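Local atomic coordinates of isocitrate dehydrogenase [NAD] subunit 1, mitochondrial (Saccharomyces cerevisiae, PDB entry 3BLX), a protein that forms part of the mitochondrial NAD-dependent isocitrate dehydrogenase octamer, which oxidises and decarboxylates isocitrate to 2-oxoglutarate in the citric acid cycle, and also binds mitochondrial mRNA leaders. Residues 218-223 / 240-245; 189-194 / 236-241; 38-41 / 46-49. All blocks are in the same frame, centred on the assembly; numbering follows the deposited sequence.

Contact 1. Residues 218-223 / 240-245; sequences NASMQA and GTILGN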
ATOM      1  N   ASN E 218      22.211  28.078 -26.597  1.00 39.04           N
ATOM      2  CA  ASN E 218      23.606  28.395 -26.331  1.00 38.68           C
ATOM      3  C   ASN E 218      24.427  27.122 -26.078  1.00 37.18           C
ATOM      4  O   ASN E 218      25.576  27.019 -26.498  1.00 46.10           O
ATOM      5  CB  ASN E 218      23.733  29.398 -25.168  1.00 36.80           C
ATOM      6  CG  ASN E 218      25.175  29.856 -24.939  1.00 54.86           C
ATOM      7  OD1 ASN E 218      25.679  29.818 -23.805  1.00 44.40           O
ATOM      8  ND2 ASN E 218      25.853  30.278 -26.015  1.00 43.22           N
ATOM      9  N   ALA E 219      23.827  26.142 -25.414  1.00 42.06           N
ATOM     10  CA  ALA E 219      24.536  24.893 -25.106  1.00 43.25           C
ATOM     11  C   ALA E 219      24.844  24.094 -26.381  1.00 46.99           C
ATOM     12  O   ALA E 219      25.901  23.457 -26.498  1.00 40.83           O
ATOM     13  CB  ALA E 219      23.734  24.047 -24.126  1.00 30.23           C
ATOM     14  N   SER E 220      23.913  24.127 -27.327  1.00 35.70           N
ATOM     15  CA  SER E 220      24.123  23.512 -28.625  1.00 32.53           C
ATOM     16  C   SER E 220      25.345  24.116 -29.316  1.00 44.76           C
ATOM     17  O   SER E 220      26.241  23.389 -29.745  1.00 47.02           O
ATOM     18  CB  SER E 220      22.895  23.713 -29.502  1.00 40.30           C
ATOM     19  OG  SER E 220      21.808  22.956 -29.005  1.00 59.20           O
ATOM     20  N   MET E 221      25.363  25.442 -29.428  1.00 42.92           N
ATOM     21  CA  MET E 221      26.471  26.161 -30.038  1.00 43.51           C
ATOM     22  C   MET E 221      27.766  25.833 -29.300  1.00 45.13           C
ATOM     23  O   MET E 221      28.779  25.469 -29.905  1.00 47.89           O
ATOM     24  CB  MET E 221      26.197  27.664 -29.982  1.00 47.53           C
ATOM     25  CG  MET E 221      27.134  28.509 -30.816  1.00 48.98           C
ATOM     26  SD  MET E 221      26.833  30.246 -30.508  1.00 64.00           S
ATOM     27  CE  MET E 221      27.803  30.486 -28.991  1.00 54.47           C
ATOM     28  N   GLN E 222      27.718  25.946 -27.987  1.00 32.53           N
ATOM     29  CA  GLN E 222      28.884  25.697 -27.155  1.00 40.26           C
ATOM     30  C   GLN E 222      29.386  24.243 -27.274  1.00 46.85           C
ATOM     31  O   GLN E 222      30.574  23.966 -27.142  1.00 50.41           O
ATOM     32  CB  GLN E 222      28.530  26.025 -25.702  1.00 40.59           C
ATOM     33  CG  GLN E 222      29.569  26.824 -24.964  1.00 49.04           C
ATOM     34  CD  GLN E 222      29.820  28.167 -25.598  1.00 53.87           C
ATOM     35  OE1 GLN E 222      30.970  28.568 -25.781  1.00 63.73           O
ATOM     36  NE2 GLN E 222      28.744  28.871 -25.950  1.00 43.71           N
ATOM     37  N   ALA E 223      28.475  23.308 -27.513  1.00 36.33           N
ATOM     38  CA  ALA E 223      28.861  21.898 -27.558  1.00 51.45           C
ATOM     39  C   ALA E 223      29.630  21.503 -28.829  1.00 53.34           C
ATOM     40  O   ALA E 223      30.496  20.615 -28.790  1.00 45.00           O
ATOM     41  CB  ALA E 223      27.634  20.986 -27.381  1.00 35.00           C
ATOM     42  N   GLY E 240      17.491  16.363 -24.668  1.00 34.25           N
ATOM     43  CA  GLY E 240      18.537  15.402 -24.441  1.00 38.13           C
ATOM     44  C   GLY E 240      18.902  14.668 -25.706  1.00 38.51           C
ATOM     45  O   GLY E 240      20.050  14.288 -25.896  1.00 33.19           O
ATOM     46  N   THR E 241      17.911  14.442 -26.558  1.00 39.54           N
ATOM     47  CA  THR E 241      18.153  13.809 -27.837  1.00 39.32           C
ATOM     48  C   THR E 241      19.097  14.666 -28.692  1.00 52.13           C
ATOM     49  O   THR E 241      20.047  14.142 -29.291  1.00 47.24           O
ATOM     50  CB  THR E 241      16.839  13.560 -28.573  1.00 60.15           C
ATOM     51  OG1 THR E 241      16.478  12.180 -28.423  1.00 87.88           O
ATOM     52  CG2 THR E 241      16.967  13.887 -30.061  1.00 55.60           C
ATOM     53  N   ILE E 242      18.838  15.973 -28.743  1.00 37.02           N
ATOM     54  CA  ILE E 242      19.695  16.879 -29.486  1.00 25.76           C
ATOM     55  C   ILE E 242      21.107  16.939 -28.910  1.00 37.14           C
ATOM     56  O   ILE E 242      22.081  16.745 -29.633  1.00 36.11           O
ATOM     57  CB  ILE E 242      19.093  18.285 -29.573  1.00 32.70           C
ATOM     58  CG1 ILE E 242      17.952  18.277 -30.588  1.00 39.81           C
ATOM     59  CG2 ILE E 242      20.145  19.293 -29.963  1.00 22.61           C
ATOM     60  CD1 ILE E 242      16.967  19.387 -30.394  1.00 40.79           C
ATOM     61  N   LEU E 243      21.243  17.202 -27.619  1.00 28.58           N
ATOM     62  CA  LEU E 243      22.580  17.215 -27.025  1.00 31.32           C
ATOM     63  C   LEU E 243      23.312  15.900 -27.226  1.00 32.63           C
ATOM     64  O   LEU E 243      24.507  15.883 -27.477  1.00 37.76           O
ATOM     65  CB  LEU E 243      22.524  17.535 -25.545  1.00 33.51           C
ATOM     66  CG  LEU E 243      22.059  18.957 -25.269  1.00 44.23           C
ATOM     67  CD1 LEU E 243      21.987  19.168 -23.778  1.00 45.64           C
ATOM     68  CD2 LEU E 243      23.011  19.941 -25.922  1.00 40.99           C
ATOM     69  N   GLY E 244      22.591  14.792 -27.125  1.00 37.37           N
ATOM     70  CA  GLY E 244      23.186  13.476 -27.294  1.00 32.35           C
ATOM     71  C   GLY E 244      23.710  13.238 -28.694  1.00 35.09           C
ATOM     72  O   GLY E 244      24.735  12.617 -28.891  1.00 37.92           O
ATOM     73  N   ASN E 245      23.006  13.734 -29.691  1.00 34.98           N
ATOM     74  CA  ASN E 245      23.478  13.555 -31.037  1.00 26.65           C
ATOM     75  C   ASN E 245      24.678  14.411 -31.390  1.00 34.00           C
ATOM     76  O   ASN E 245      25.494  14.000 -32.203  1.00 37.56           O
ATOM     77  CB  ASN E 245      22.340  13.673 -32.024  1.00 21.18           C
ATOM     78  CG  ASN E 245      21.532  12.377 -32.111  1.00 42.15           C
ATOM     79  OD1 ASN E 245      22.069  11.304 -32.430  1.00 40.66           O
ATOM     80  ND2 ASN E 245      20.251  12.462 -31.801  1.00 41.57           N
TER
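No ring, amide or carboxylate takes part where Ser220 meets Ile242 and Leu243, so the contact has neither faces nor edges: it is made by one hydroxyl, two methyl groups and the flank of a helix. Ser220 OG comes within 4.1 Å of Ile242 CG2, a loose van der Waals approach. The hydroxyl lies anti to its own carbonyl carbon (chi1 -69°), and this folds it back along helix 216-225, where it is hydrogen-bonded to the backbone O of Val216. Its polar need is thus met within its own helix, and toward Ile242 it makes no more than van der Waals contact. Leu243 approaches with one branch: CD2 stands 4.5 Å from Ser220 OG and also 4.5 Å from Ala219 CB, while Ala223 CB, one helical turn further on, is 5.0 Å from the same methyl. The small Ala219, Ser220 and Ala223 are consistent with the close approach of the backbones, 6.7 Å between the CA atoms of Ser220 and Leu243. No hydrogen bond links the segments, and the contact buries a modest 117 Å². Helix 216-225 follows strand 210-215, and helix 237-251 follows strand 232-235; both strands pair in parallel with strand 177-182, so the contact joins the helices of successive strand-helix units. Ile249 of the neighbouring subunit 2 packs on Ser220 and Val225 of that subunit on Asn245, consistent with the four-helix bundle by which subunits of this family pair into dimers through these two helices.

Contact 2. Residues 189-194 / 236-241; sequences LGDGLF and PSMYGT
Asp191 reaches across from the first turn of helix 190-205 to the phenol of Tyr239. Its CB points at the other segment, and CG, anti to the carbonyl carbon (chi1 -79°), carries the carboxylate out so that CG lies 3.9 Å from Tyr239 OH. The two oxygens then part company. OD1 has Met238 CE at 4.3 Å, a distant methyl neighbour. OD2 accepts a hydrogen bond of 2.9 Å from Tyr239 OH, which meets it on the syn side, 26° out of the carboxylate plane. OD2 also takes a hydrogen bond from the backbone N of Lys183, its stronger partner and a residue critical for catalysis by similarity. Relative to the tyrosine, OD2 sits at the ring edge and in the ring plane, beside CE2 as well as the hydroxyl, and the two flat groups stand steeply, 79° apart. Met238 CG lies over one face of the same phenol. Next to this polar pair, Phe194 makes the apolar half of the contact. Its CG, anti to the backbone N, directs the ring to Pro236, whose CD sits over one face, 3.9 Å from the ring centroid and nearest to CZ at 3.7 Å: a CH-pi contact. Ile162 of helix 156-172 and Met154 also touch Phe194, while at the helix start Glu146 of the neighbouring subunit 2 accepts hydrogen bonds from the N atoms of Leu189 and Gly190. One buried oxygen, OD2, is therefore gripped by two donors, and Asp191 probably acts as a second-shell residue that fixes the phenol of Tyr239 and the main chain at Lys183 relative to each other.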
ATOM      1  N   LEU E 189       8.321  29.583 -16.443  1.00 41.57           N
ATOM      2  CA  LEU E 189       7.727  28.848 -15.342  1.00 42.33           C
ATOM      3  C   LEU E 189       8.254  27.413 -15.257  1.00 52.36           C
ATOM      4  O   LEU E 189       8.836  27.008 -14.239  1.00 42.78           O
ATOM      5  CB  LEU E 189       6.219  28.809 -15.519  1.00 43.17           C
ATOM      6  CG  LEU E 189       5.432  29.113 -14.254  1.00 48.55           C
ATOM      7  CD1 LEU E 189       5.969  30.405 -13.661  1.00 38.77           C
ATOM      8  CD2 LEU E 189       3.949  29.227 -14.610  1.00 45.60           C
ATOM      9  N   GLY E 190       8.040  26.654 -16.335  1.00 48.99           N
ATOM     10  CA  GLY E 190       8.386  25.242 -16.396  1.00 37.58           C
ATOM     11  C   GLY E 190       9.877  24.960 -16.379  1.00 45.93           C
ATOM     12  O   GLY E 190      10.362  24.159 -15.571  1.00 46.69           O
ATOM     13  N   ASP E 191      10.613  25.604 -17.279  1.00 41.94           N
ATOM     14  CA  ASP E 191      12.055  25.396 -17.340  1.00 41.58           C
ATOM     15  C   ASP E 191      12.754  26.240 -16.272  1.00 42.44           C
ATOM     16  O   ASP E 191      13.897  25.971 -15.911  1.00 37.99           O
ATOM     17  CB  ASP E 191      12.608  25.645 -18.755  1.00 38.90           C
ATOM     18  CG  ASP E 191      12.368  24.455 -19.705  1.00 57.15           C
ATOM     19  OD1 ASP E 191      11.395  23.681 -19.497  1.00 67.26           O
ATOM     20  OD2 ASP E 191      13.155  24.297 -20.666  1.00 43.58           O
ATOM     21  N   GLY E 192      12.050  27.245 -15.753  1.00 45.57           N
ATOM     22  CA  GLY E 192      12.513  27.967 -14.579  1.00 32.31           C
ATOM     23  C   GLY E 192      12.544  27.043 -13.372  1.00 36.93           C
ATOM     24  O   GLY E 192      13.530  26.975 -12.636  1.00 32.98           O
ATOM     25  N   LEU E 193      11.453  26.310 -13.174  1.00 36.03           N
ATOM     26  CA  LEU E 193      11.373  25.289 -12.133  1.00 30.77           C
ATOM     27  C   LEU E 193      12.540  24.308 -12.195  1.00 42.07           C
ATOM     28  O   LEU E 193      13.181  23.999 -11.183  1.00 39.12           O
ATOM     29  CB  LEU E 193      10.076  24.516 -12.302  1.00 34.42           C
ATOM     30  CG  LEU E 193       9.706  23.468 -11.257  1.00 40.63           C
ATOM     31  CD1 LEU E 193       9.455  24.143  -9.936  1.00 34.63           C
ATOM     32  CD2 LEU E 193       8.472  22.698 -11.685  1.00 35.71           C
ATOM     33  N   PHE E 194      12.800  23.822 -13.405  1.00 38.34           N
ATOM     34  CA  PHE E 194      13.903  22.905 -13.656  1.00 34.37           C
ATOM     35  C   PHE E 194      15.289  23.454 -13.257  1.00 39.07           C
ATOM     36  O   PHE E 194      15.998  22.833 -12.458  1.00 32.43           O
ATOM     37  CB  PHE E 194      13.920  22.500 -15.126  1.00 33.71           C
ATOM     38  CG  PHE E 194      14.830  21.343 -15.408  1.00 34.98           C
ATOM     39  CD1 PHE E 194      14.379  20.026 -15.245  1.00 26.93           C
ATOM     40  CD2 PHE E 194      16.143  21.565 -15.812  1.00 24.19           C
ATOM     41  CE1 PHE E 194      15.224  18.954 -15.486  1.00 23.28           C
ATOM     42  CE2 PHE E 194      16.999  20.490 -16.055  1.00 29.28           C
ATOM     43  CZ  PHE E 194      16.542  19.182 -15.885  1.00 29.43           C
ATOM     44  N   PRO E 236      15.905  18.052 -19.452  1.00 25.98           N
ATOM     45  CA  PRO E 236      14.575  17.484 -19.653  1.00 27.82           C
ATOM     46  C   PRO E 236      14.594  16.539 -20.852  1.00 33.25           C
ATOM     47  O   PRO E 236      15.538  16.517 -21.639  1.00 25.96           O
ATOM     48  CB  PRO E 236      13.721  18.711 -19.981  1.00 29.17           C
ATOM     49  CG  PRO E 236      14.450  19.857 -19.371  1.00 27.52           C
ATOM     50  CD  PRO E 236      15.895  19.523 -19.512  1.00 33.70           C
ATOM     51  N   SER E 237      13.538  15.761 -20.988  1.00 30.75           N
ATOM     52  CA  SER E 237      13.386  14.883 -22.131  1.00 35.70           C
ATOM     53  C   SER E 237      13.684  15.550 -23.491  1.00 44.14           C
ATOM     54  O   SER E 237      14.423  14.995 -24.306  1.00 47.51           O
ATOM     55  CB  SER E 237      11.967  14.322 -22.136  1.00 45.39           C
ATOM     56  OG  SER E 237      11.012  15.362 -21.899  1.00 55.16           O
ATOM     57  N   MET E 238      13.102  16.729 -23.730  1.00 42.55           N
ATOM     58  CA  MET E 238      13.068  17.317 -25.075  1.00 40.22           C
ATOM     59  C   MET E 238      14.419  17.755 -25.649  1.00 47.29           C
ATOM     60  O   MET E 238      14.578  17.799 -26.861  1.00 52.23           O
ATOM     61  CB  MET E 238      12.035  18.446 -25.179  1.00 51.08           C
ATOM     62  CG  MET E 238      11.876  19.301 -23.936  1.00 51.53           C
ATOM     63  SD  MET E 238      10.768  18.599 -22.661  1.00 82.85           S
ATOM     64  CE  MET E 238      10.821  19.897 -21.428  1.00 38.22           C
ATOM     65  N   TYR E 239      15.390  18.061 -24.795  1.00 35.73           N
ATOM     66  CA  TYR E 239      16.670  18.555 -25.286  1.00 27.89           C
ATOM     67  C   TYR E 239      17.778  17.506 -25.243  1.00 36.65           C
ATOM     68  O   TYR E 239      18.887  17.728 -25.709  1.00 45.70           O
ATOM     69  CB  TYR E 239      17.122  19.784 -24.489  1.00 19.96           C
ATOM     70  CG  TYR E 239      16.025  20.792 -24.223  1.00 38.21           C
ATOM     71  CD1 TYR E 239      15.167  21.210 -25.244  1.00 30.16           C
ATOM     72  CD2 TYR E 239      15.847  21.333 -22.951  1.00 32.50           C
ATOM     73  CE1 TYR E 239      14.163  22.130 -25.006  1.00 32.90           C
ATOM     74  CE2 TYR E 239      14.848  22.243 -22.696  1.00 37.84           C
ATOM     75  CZ  TYR E 239      14.003  22.643 -23.727  1.00 49.12           C
ATOM     76  OH  TYR E 239      12.998  23.552 -23.467  1.00 46.01           O
ATOM     77  N   GLY E 240      17.491  16.363 -24.668  1.00 34.25           N
ATOM     78  CA  GLY E 240      18.537  15.402 -24.441  1.00 38.13           C
ATOM     79  C   GLY E 240      18.902  14.668 -25.706  1.00 38.51           C
ATOM     80  O   GLY E 240      20.050  14.288 -25.896  1.00 33.19           O
ATOM     81  N   THR E 241      17.911  14.442 -26.558  1.00 39.54           N
ATOM     82  CA  THR E 241      18.153  13.809 -27.837  1.00 39.32           C
ATOM     83  C   THR E 241      19.097  14.666 -28.692  1.00 52.13           C
ATOM     84  O   THR E 241      20.047  14.142 -29.291  1.00 47.24           O
ATOM     85  CB  THR E 241      16.839  13.560 -28.573  1.00 60.15           C
ATOM     86  OG1 THR E 241      16.478  12.180 -28.423  1.00 87.88           O
ATOM     87  CG2 THR E 241      16.967  13.887 -30.061  1.00 55.60           C
TER

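Contact 3. Residues 38-41 / 46-49; sequences TIFE and PIDW
Phe40 on helix 27-42 faces Ile47 and Trp49 at the start of strand 47-51, the backbones coming nearest at the CA atoms of Phe40 and Ile47, 8.1 Å apart. The CD2-CE2 side of the Phe40 ring is what does the touching. It lies by CZ2 and CH2 of the Trp49 indole, with Phe40 CE2 3.7 Å from Trp49 CH2. The two ring planes are tilted by 30°, but their centroids, that of the six-membered ring for the indole, are 5.4 Å apart; the rings are slid so far that they hardly overlap. Ile47 adds its far end: with CG1 beside the backbone N and the chain extended beyond it (chi2 -176°), CD1 reaches 3.8 Å from Phe40 CE2. Its other branch, CG2, lies over one face of the indole, so Ile47 touches both aromatics. Leu299 of helix 289-302 and Ile311 of helix 306-320 also pack on Phe40. Replacing Phe40 by an alanine is likely to leave the CZ2-CH2 side of the indole and Ile47 CD1 without their helix-side partner. The strand itself is hydrogen-bonded to strand 17-25 through Asp48 with Phe18 and Val20, completing a beta-alpha-beta crossover. With no hydrogen bond or charge between the two segments, cohesion here rests on apolar burial, seating the crossover helix against its second strand.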
ATOM      1  N   THR E  38      29.118 -13.565 -27.184  1.00 46.40           N
ATOM      2  CA  THR E  38      30.365 -14.243 -27.554  1.00 46.89           C
ATOM      3  C   THR E  38      31.546 -13.869 -26.641  1.00 38.57           C
ATOM      4  O   THR E  38      32.239 -14.730 -26.105  1.00 41.03           O
ATOM      5  CB  THR E  38      30.748 -13.959 -29.046  1.00 49.42           C
ATOM      6  OG1 THR E  38      29.759 -14.499 -29.928  1.00 37.55           O
ATOM      7  CG2 THR E  38      32.068 -14.587 -29.391  1.00 32.84           C
ATOM      8  N   ILE E  39      31.791 -12.585 -26.479  1.00 30.75           N
ATOM      9  CA  ILE E  39      32.806 -12.153 -25.531  1.00 34.39           C
ATOM     10  C   ILE E  39      32.534 -12.665 -24.111  1.00 44.08           C
ATOM     11  O   ILE E  39      33.459 -13.012 -23.373  1.00 47.02           O
ATOM     12  CB  ILE E  39      32.910 -10.645 -25.486  1.00 18.26           C
ATOM     13  CG1 ILE E  39      33.267 -10.092 -26.868  1.00 36.58           C
ATOM     14  CG2 ILE E  39      33.911 -10.215 -24.432  1.00 21.34           C
ATOM     15  CD1 ILE E  39      33.275  -8.568 -26.949  1.00 35.14           C
ATOM     16  N   PHE E  40      31.267 -12.722 -23.725  1.00 45.40           N
ATOM     17  CA  PHE E  40      30.919 -13.135 -22.363  1.00 48.22           C
ATOM     18  C   PHE E  40      31.179 -14.614 -22.102  1.00 43.40           C
ATOM     19  O   PHE E  40      31.711 -14.953 -21.071  1.00 51.36           O
ATOM     20  CB  PHE E  40      29.466 -12.773 -22.006  1.00 40.58           C
ATOM     21  CG  PHE E  40      29.306 -11.391 -21.408  1.00 33.14           C
ATOM     22  CD1 PHE E  40      30.099 -10.336 -21.827  1.00 40.08           C
ATOM     23  CD2 PHE E  40      28.337 -11.143 -20.473  1.00 26.73           C
ATOM     24  CE1 PHE E  40      29.934  -9.079 -21.295  1.00 29.89           C
ATOM     25  CE2 PHE E  40      28.167  -9.895 -19.947  1.00 25.15           C
ATOM     26  CZ  PHE E  40      28.967  -8.859 -20.351  1.00 27.30           C
ATOM     27  N   GLU E  41      30.795 -15.488 -23.023  1.00 40.57           N
ATOM     28  CA  GLU E  41      31.104 -16.905 -22.885  1.00 60.02           C
ATOM     29  C   GLU E  41      32.618 -17.150 -22.903  1.00 54.18           C
ATOM     30  O   GLU E  41      33.122 -18.029 -22.205  1.00 52.78           O
ATOM     31  CB  GLU E  41      30.410 -17.746 -23.972  1.00 45.31           C
ATOM     32  CG  GLU E  41      31.026 -17.619 -25.351  1.00 87.91           C
ATOM     33  CD  GLU E  41      30.465 -18.627 -26.358  1.00122.11           C
ATOM     34  OE1 GLU E  41      30.774 -18.496 -27.572  1.00 98.47           O
ATOM     35  OE2 GLU E  41      29.720 -19.547 -25.935  1.00121.00           O
ATOM     36  N   PRO E  46      29.731 -15.297 -15.073  1.00 46.81           N
ATOM     37  CA  PRO E  46      28.610 -15.968 -14.394  1.00 46.99           C
ATOM     38  C   PRO E  46      27.271 -15.292 -14.695  1.00 39.40           C
ATOM     39  O   PRO E  46      26.555 -14.851 -13.804  1.00 35.36           O
ATOM     40  CB  PRO E  46      28.948 -15.816 -12.899  1.00 41.67           C
ATOM     41  CG  PRO E  46      30.218 -15.029 -12.819  1.00 38.17           C
ATOM     42  CD  PRO E  46      30.484 -14.428 -14.151  1.00 35.37           C
ATOM     43  N   ILE E  47      26.933 -15.216 -15.966  1.00 37.26           N
ATOM     44  CA  ILE E  47      25.689 -14.612 -16.366  1.00 31.46           C
ATOM     45  C   ILE E  47      24.919 -15.552 -17.265  1.00 28.03           C
ATOM     46  O   ILE E  47      25.456 -16.071 -18.236  1.00 42.73           O
ATOM     47  CB  ILE E  47      25.939 -13.264 -17.062  1.00 34.37           C
ATOM     48  CG1 ILE E  47      26.415 -12.240 -16.037  1.00 27.87           C
ATOM     49  CG2 ILE E  47      24.684 -12.779 -17.756  1.00 30.05           C
ATOM     50  CD1 ILE E  47      26.598 -10.869 -16.581  1.00 34.06           C
ATOM     51  N   ASP E  48      23.669 -15.804 -16.905  1.00 28.71           N
ATOM     52  CA  ASP E  48      22.746 -16.557 -17.742  1.00 25.21           C
ATOM     53  C   ASP E  48      21.750 -15.601 -18.402  1.00 32.17           C
ATOM     54  O   ASP E  48      21.059 -14.843 -17.730  1.00 31.44           O
ATOM     55  CB  ASP E  48      21.994 -17.590 -16.909  1.00 35.59           C
ATOM     56  CG  ASP E  48      22.891 -18.737 -16.400  1.00 60.81           C
ATOM     57  OD1 ASP E  48      23.962 -18.989 -16.996  1.00 58.11           O
ATOM     58  OD2 ASP E  48      22.505 -19.396 -15.402  1.00 55.37           O
ATOM     59  N   TRP E  49      21.682 -15.621 -19.722  1.00 33.12           N
ATOM     60  CA  TRP E  49      20.757 -14.745 -20.418  1.00 23.33           C
ATOM     61  C   TRP E  49      19.361 -15.325 -20.423  1.00 32.56           C
ATOM     62  O   TRP E  49      19.176 -16.510 -20.662  1.00 33.18           O
ATOM     63  CB  TRP E  49      21.210 -14.531 -21.839  1.00 23.85           C
ATOM     64  CG  TRP E  49      22.637 -14.072 -21.959  1.00 34.92           C
ATOM     65  CD1 TRP E  49      23.693 -14.801 -22.409  1.00 22.99           C
ATOM     66  CD2 TRP E  49      23.149 -12.769 -21.645  1.00 32.64           C
ATOM     67  NE1 TRP E  49      24.829 -14.043 -22.384  1.00 33.46           N
ATOM     68  CE2 TRP E  49      24.526 -12.788 -21.928  1.00 26.83           C
ATOM     69  CE3 TRP E  49      22.574 -11.589 -21.161  1.00 18.29           C
ATOM     70  CZ2 TRP E  49      25.337 -11.683 -21.751  1.00 20.88           C
ATOM     71  CZ3 TRP E  49      23.394 -10.493 -20.960  1.00 20.69           C
ATOM     72  CH2 TRP E  49      24.752 -10.545 -21.262  1.00 27.70           C
TER

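How the contacts relate
Contacts 1 and 2 meet on helix 237-251: they share Gly240 and Thr241, their centres are 13 Å apart, and through them the same helix, with Pro236 just before it, meets helix 216-225 and the start of helix 190-205. Contact 2 is nearer the active site, the side chain of Tyr239 being about 3 Å from that of Lys183, critical for catalysis by similarity; in contact 1 the side chains of Ser220 and Lys183 are about 9 Å apart and those of Leu243 and Arg129, substrate-binding by similarity, about 8 Å. Contact 3 lies across the chain's centre, 36 Å from contact 1 and 39 Å from contact 2 between centres, away from these sites.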